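Local coordinates for phosphoribosylaminoimidazole carboxylase, ATPase subunit (Thermotoga maritima, PDB 3AX6), which probably catalyses the ATP-dependent carboxylation of 5-aminoimidazole ribonucleotide with bicarbonate to N5-carboxyaminoimidazole ribonucleotide, a step of de novo purine biosynthesis, at residues Y68-E71 and H72-V75; E106-K110 and N111-V115. One frame throughout, in Å; residues are numbered along the deposited sequence.

Interaction 1 of 2, residues Y68-E71 and H72-V75; sequences YDLE and HIDV
The Y68 ring carries the end of I73 over one face: CD1 stands 3.6 Å above the ring plane, displaced toward the rim where the ring joins CB. Its line to the ring centroid lies 25° off the normal, which meets the definition of a CH-pi contact, and its closest ring atom is CG, 3.7 Å from I73 CD1. The phenolic end of Y68 is tied elsewhere, by a hydrogen bond from OH to the carbonyl oxygen of P90. I73 sets its two branches against different partners. With CG1 between the backbone N and the carbonyl carbon (chi1 62°) and the chain extended beyond it, CD1 is carried to the tyrosine, while I73 CG2 turns to L70 and meets L70 CD2 at 3.4 Å, tighter than a usual van der Waals contact. The backbone makes this return possible: H72 is the centre of an inverse gamma turn, closed by a weak bond from I73 N to E71 O (2.6 Å, N-H...O angle 127°). Replacing I73 by alanine would probably lose the CH-pi contact with the Y68 ring and leave a gap beside L70 CD2 where CG2 had been. Around the turn, L95 of helix 92-99 touches Y68, E71 and I73, while D74 caps the following helix through OD1 to T77 N. The chemistry divides accordingly: apolar branches face one another across the turn, whereas the E71 carboxylate turns away from residues 72-75 to a salt bridge between OE1 and R261 NE, tying the loop to the segment just after strand 253-259.

Interaction 2 of 2, residues E106-K110 and N111-V115; sequences EFLKK and NGIPV
L108 and I113 meet through both backbone and side chain. The carbonyl oxygen of L108 takes two hydrogen bonds: one from I113 N at 3.0 Å, with an N-H...O angle of 151°, and one from N111 N, also 3.0 Å from L108 O but more bent, at 139°. The two donors reach L108 O from opposite faces of its carbonyl plane, I113 N moderately tilted from that plane and N111 N much farther above it. Two amides thus satisfy the oxygen near the C-terminal end of the helix. A longer, weak bond joins G112 N to K109 O at 3.3 Å, and N111 N also makes a weak bond with F107 O.

Beside these bonds, L108 CD2 lies 3.8 Å from I113 CG2, the two side chains approaching at a slant. I113 holds CG2 anti to its backbone N and CG1 anti to its carbonyl carbon, an arrangement that lays CB and both branches against the leucine. On another side of the helix end, the N111 amide sits over one face of the F107 ring near its rim, the two planes inclined to each other.

Farther out, V255 of strand 253-259 touches both L108 and I113, and I258 adds to the cover of L108. Helix 218-235 also packs here, with A234 touching F107 and N111, and S230 touching I113. P114 continues the link through backbone hydrogen bonding with V255.

The positive phi of G112 (73°), together with the paired bonds I113 N to L108 O and G112 N to K109 O, defines a Schellman motif, with G112 as its C-prime residue. It terminates helix 101-110 and turns the chain toward strand 118-120 in the ATP-grasp region.

How the interactions relate
From the N terminus the chain first reaches interaction 1, which closes the short loop between strand 65-68 of the parallel sheet and helix 75-83, within the preATP-grasp region. It then passes through strand 87-88 and helix 92-99 into helix 101-110, whose C-terminal end interaction 2 turns toward strand 118-120. The two are in series; neither encloses nor crosses the other. The centres of interactions 1 and 2 are 24 Å apart, and the nearest atoms of interactions 1 and 2 about 14 Å. Both nevertheless touch strand 253-259 or the residues just beyond it: residues 106-115 pack on V255, and residues 68-71 pair with R261, so both lie near, though not in, the ADP pocket.

Interaction 1 of 2, residues Y68-E71 and H72-V75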
loop_
_atom_site.group_PDB
_atom_site.type_symbol
_atom_site.label_atom_id
_atom_site.label_comp_id
_atom_site.label_asym_id
_atom_site.label_seq_id
_atom_site.Cartn_x
_atom_site.Cartn_y
_atom_site.Cartn_z
ATOM N N TYR A 68 -0.491 -10.142 17.416
ATOM C CA TYR A 68 0.326 -9.126 18.067
ATOM C C TYR A 68 1.492 -8.635 17.212
ATOM O O TYR A 68 1.902 -9.307 16.265
ATOM C CB TYR A 68 0.834 -9.692 19.396
ATOM C CG TYR A 68 1.223 -11.160 19.324
ATOM C CD1 TYR A 68 2.497 -11.550 18.907
ATOM C CD2 TYR A 68 0.304 -12.162 19.650
ATOM C CE1 TYR A 68 2.847 -12.903 18.815
ATOM C CE2 TYR A 68 0.640 -13.512 19.557
ATOM C CZ TYR A 68 1.914 -13.878 19.138
ATOM O OH TYR A 68 2.242 -15.211 19.021
ATOM N N ASP A 69 2.024 -7.461 17.550
ATOM C CA ASP A 69 3.137 -6.898 16.789
ATOM C C ASP A 69 4.443 -6.845 17.576
ATOM O O ASP A 69 5.422 -6.257 17.121
ATOM C CB ASP A 69 2.786 -5.493 16.252
ATOM C CG ASP A 69 3.043 -4.384 17.259
ATOM O OD1 ASP A 69 3.161 -3.216 16.839
ATOM O OD2 ASP A 69 3.123 -4.660 18.469
ATOM N N LEU A 70 4.450 -7.459 18.756
ATOM C CA LEU A 70 5.648 -7.506 19.594
ATOM C C LEU A 70 5.604 -8.756 20.470
ATOM O O LEU A 70 4.549 -9.360 20.644
ATOM C CB LEU A 70 5.757 -6.253 20.476
ATOM C CG LEU A 70 4.933 -6.175 21.765
ATOM C CD1 LEU A 70 5.422 -5.004 22.605
ATOM C CD2 LEU A 70 3.460 -6.034 21.439
ATOM N N GLU A 71 6.744 -9.136 21.031
ATOM C CA GLU A 71 6.806 -10.329 21.862
ATOM C C GLU A 71 6.634 -10.084 23.351
ATOM O O GLU A 71 6.096 -10.929 24.062
ATOM C CB GLU A 71 8.122 -11.071 21.618
ATOM C CG GLU A 71 8.258 -11.656 20.215
ATOM C CD GLU A 71 8.957 -10.720 19.246
ATOM O OE1 GLU A 71 8.566 -9.532 19.173
ATOM O OE2 GLU A 71 9.894 -11.177 18.552
ATOM N N HIS A 72 7.093 -8.934 23.822
ATOM C CA HIS A 72 6.987 -8.599 25.237
ATOM C C HIS A 72 5.540 -8.351 25.612
ATOM O O HIS A 72 5.121 -7.205 25.783
ATOM C CB HIS A 72 7.810 -7.348 25.554
ATOM C CG HIS A 72 9.239 -7.442 25.122
ATOM N ND1 HIS A 72 9.609 -7.599 23.802
ATOM C CD2 HIS A 72 10.391 -7.409 25.834
ATOM C CE1 HIS A 72 10.926 -7.658 23.720
ATOM N NE2 HIS A 72 11.425 -7.545 24.939
ATOM N N ILE A 73 4.773 -9.427 25.740
ATOM C CA ILE A 73 3.365 -9.311 26.100
ATOM C C ILE A 73 3.014 -10.392 27.106
ATOM O O ILE A 73 3.764 -11.349 27.289
ATOM C CB ILE A 73 2.454 -9.463 24.865
ATOM C CG1 ILE A 73 2.625 -10.854 24.248
ATOM C CG2 ILE A 73 2.792 -8.405 23.852
ATOM C CD1 ILE A 73 1.837 -11.050 22.966
ATOM N N ASP A 74 1.874 -10.231 27.762
ATOM C CA ASP A 74 1.429 -11.205 28.746
ATOM C C ASP A 74 1.116 -12.507 28.017
ATOM O O ASP A 74 -0.039 -12.795 27.693
ATOM C CB ASP A 74 0.180 -10.689 29.453
ATOM C CG ASP A 74 -0.219 -11.549 30.620
ATOM O OD1 ASP A 74 0.384 -12.628 30.804
ATOM O OD2 ASP A 74 -1.144 -11.147 31.350
ATOM N N VAL A 75 2.152 -13.295 27.757
ATOM C CA VAL A 75 1.981 -14.549 27.047
ATOM C C VAL A 75 1.181 -15.581 27.839
ATOM O O VAL A 75 0.418 -16.355 27.263
ATOM C CB VAL A 75 3.363 -15.145 26.644
ATOM C CG1 VAL A 75 4.254 -15.278 27.865
ATOM C CG2 VAL A 75 3.177 -16.504 25.975
#

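Interaction 2 of 2, residues E106-K110 and N111-V115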
loop_
_atom_site.group_PDB
_atom_site.type_symbol
_atom_site.label_atom_id
_atom_site.label_comp_id
_atom_site.label_asym_id
_atom_site.label_seq_id
_atom_site.Cartn_x
_atom_site.Cartn_y
_atom_site.Cartn_z
ATOM N N GLU A 106 16.528 -25.841 21.785
ATOM C CA GLU A 106 16.155 -27.198 22.184
ATOM C C GLU A 106 15.080 -27.704 21.215
ATOM O O GLU A 106 15.112 -28.850 20.773
ATOM C CB GLU A 106 15.601 -27.161 23.615
ATOM C CG GLU A 106 15.698 -28.448 24.425
ATOM C CD GLU A 106 17.024 -28.591 25.169
ATOM O OE1 GLU A 106 17.109 -29.438 26.087
ATOM O OE2 GLU A 106 17.980 -27.862 24.833
ATOM N N PHE A 107 14.130 -26.832 20.883
ATOM C CA PHE A 107 13.050 -27.187 19.966
ATOM C C PHE A 107 13.541 -27.473 18.556
ATOM O O PHE A 107 13.168 -28.476 17.945
ATOM C CB PHE A 107 12.004 -26.072 19.908
ATOM C CG PHE A 107 11.012 -26.238 18.797
ATOM C CD1 PHE A 107 11.207 -25.608 17.578
ATOM C CD2 PHE A 107 9.892 -27.047 18.962
ATOM C CE1 PHE A 107 10.297 -25.779 16.534
ATOM C CE2 PHE A 107 8.974 -27.227 17.928
ATOM C CZ PHE A 107 9.178 -26.590 16.709
ATOM N N LEU A 108 14.363 -26.579 18.028
ATOM C CA LEU A 108 14.888 -26.762 16.686
ATOM C C LEU A 108 15.696 -28.056 16.625
ATOM O O LEU A 108 15.562 -28.837 15.679
ATOM C CB LEU A 108 15.756 -25.563 16.299
ATOM C CG LEU A 108 15.002 -24.228 16.222
ATOM C CD1 LEU A 108 15.980 -23.058 16.136
ATOM C CD2 LEU A 108 14.066 -24.253 15.029
ATOM N N LYS A 109 16.521 -28.285 17.645
ATOM C CA LYS A 109 17.347 -29.489 17.704
ATOM C C LYS A 109 16.481 -30.748 17.747
ATOM O O LYS A 109 16.818 -31.770 17.142
ATOM C CB LYS A 109 18.255 -29.452 18.934
ATOM C CG LYS A 109 19.104 -30.700 19.104
ATOM C CD LYS A 109 20.019 -30.607 20.317
ATOM C CE LYS A 109 20.817 -31.892 20.489
ATOM N NZ LYS A 109 21.563 -32.250 19.246
ATOM N N LYS A 110 15.361 -30.666 18.457
ATOM C CA LYS A 110 14.454 -31.797 18.572
ATOM C C LYS A 110 13.758 -32.099 17.244
ATOM O O LYS A 110 13.261 -33.208 17.034
ATOM C CB LYS A 110 13.427 -31.530 19.682
ATOM C CG LYS A 110 12.347 -32.590 19.813
ATOM C CD LYS A 110 11.689 -32.560 21.190
ATOM C CE LYS A 110 12.639 -33.091 22.267
ATOM N NZ LYS A 110 11.971 -33.277 23.593
ATOM N N ASN A 111 13.731 -31.122 16.340
ATOM C CA ASN A 111 13.098 -31.340 15.041
ATOM C C ASN A 111 14.066 -31.456 13.866
ATOM O O ASN A 111 13.647 -31.401 12.713
ATOM C CB ASN A 111 12.072 -30.245 14.752
ATOM C CG ASN A 111 10.844 -30.362 15.628
ATOM O OD1 ASN A 111 10.850 -29.945 16.790
ATOM N ND2 ASN A 111 9.784 -30.949 15.082
ATOM N N GLY A 112 15.354 -31.617 14.157
ATOM C CA GLY A 112 16.338 -31.767 13.097
ATOM C C GLY A 112 16.671 -30.518 12.303
ATOM O O GLY A 112 17.286 -30.599 11.241
ATOM N N ILE A 113 16.258 -29.362 12.809
ATOM C CA ILE A 113 16.526 -28.083 12.154
ATOM C C ILE A 113 17.981 -27.700 12.422
ATOM O O ILE A 113 18.379 -27.564 13.572
ATOM C CB ILE A 113 15.616 -26.981 12.730
ATOM C CG1 ILE A 113 14.147 -27.365 12.541
ATOM C CG2 ILE A 113 15.929 -25.656 12.079
ATOM C CD1 ILE A 113 13.732 -27.547 11.101
ATOM N N PRO A 114 18.787 -27.502 11.364
ATOM C CA PRO A 114 20.209 -27.137 11.494
ATOM C C PRO A 114 20.447 -25.928 12.399
ATOM O O PRO A 114 19.898 -24.852 12.167
ATOM C CB PRO A 114 20.630 -26.868 10.050
ATOM C CG PRO A 114 19.722 -27.762 9.259
ATOM C CD PRO A 114 18.393 -27.539 9.946
ATOM N N VAL A 115 21.289 -26.110 13.412
ATOM C CA VAL A 115 21.580 -25.053 14.372
ATOM C C VAL A 115 22.971 -25.243 14.980
ATOM O O VAL A 115 23.470 -26.362 15.052
ATOM C CB VAL A 115 20.524 -25.079 15.504
ATOM C CG1 VAL A 115 20.552 -26.435 16.206
ATOM C CG2 VAL A 115 20.778 -23.980 16.498
#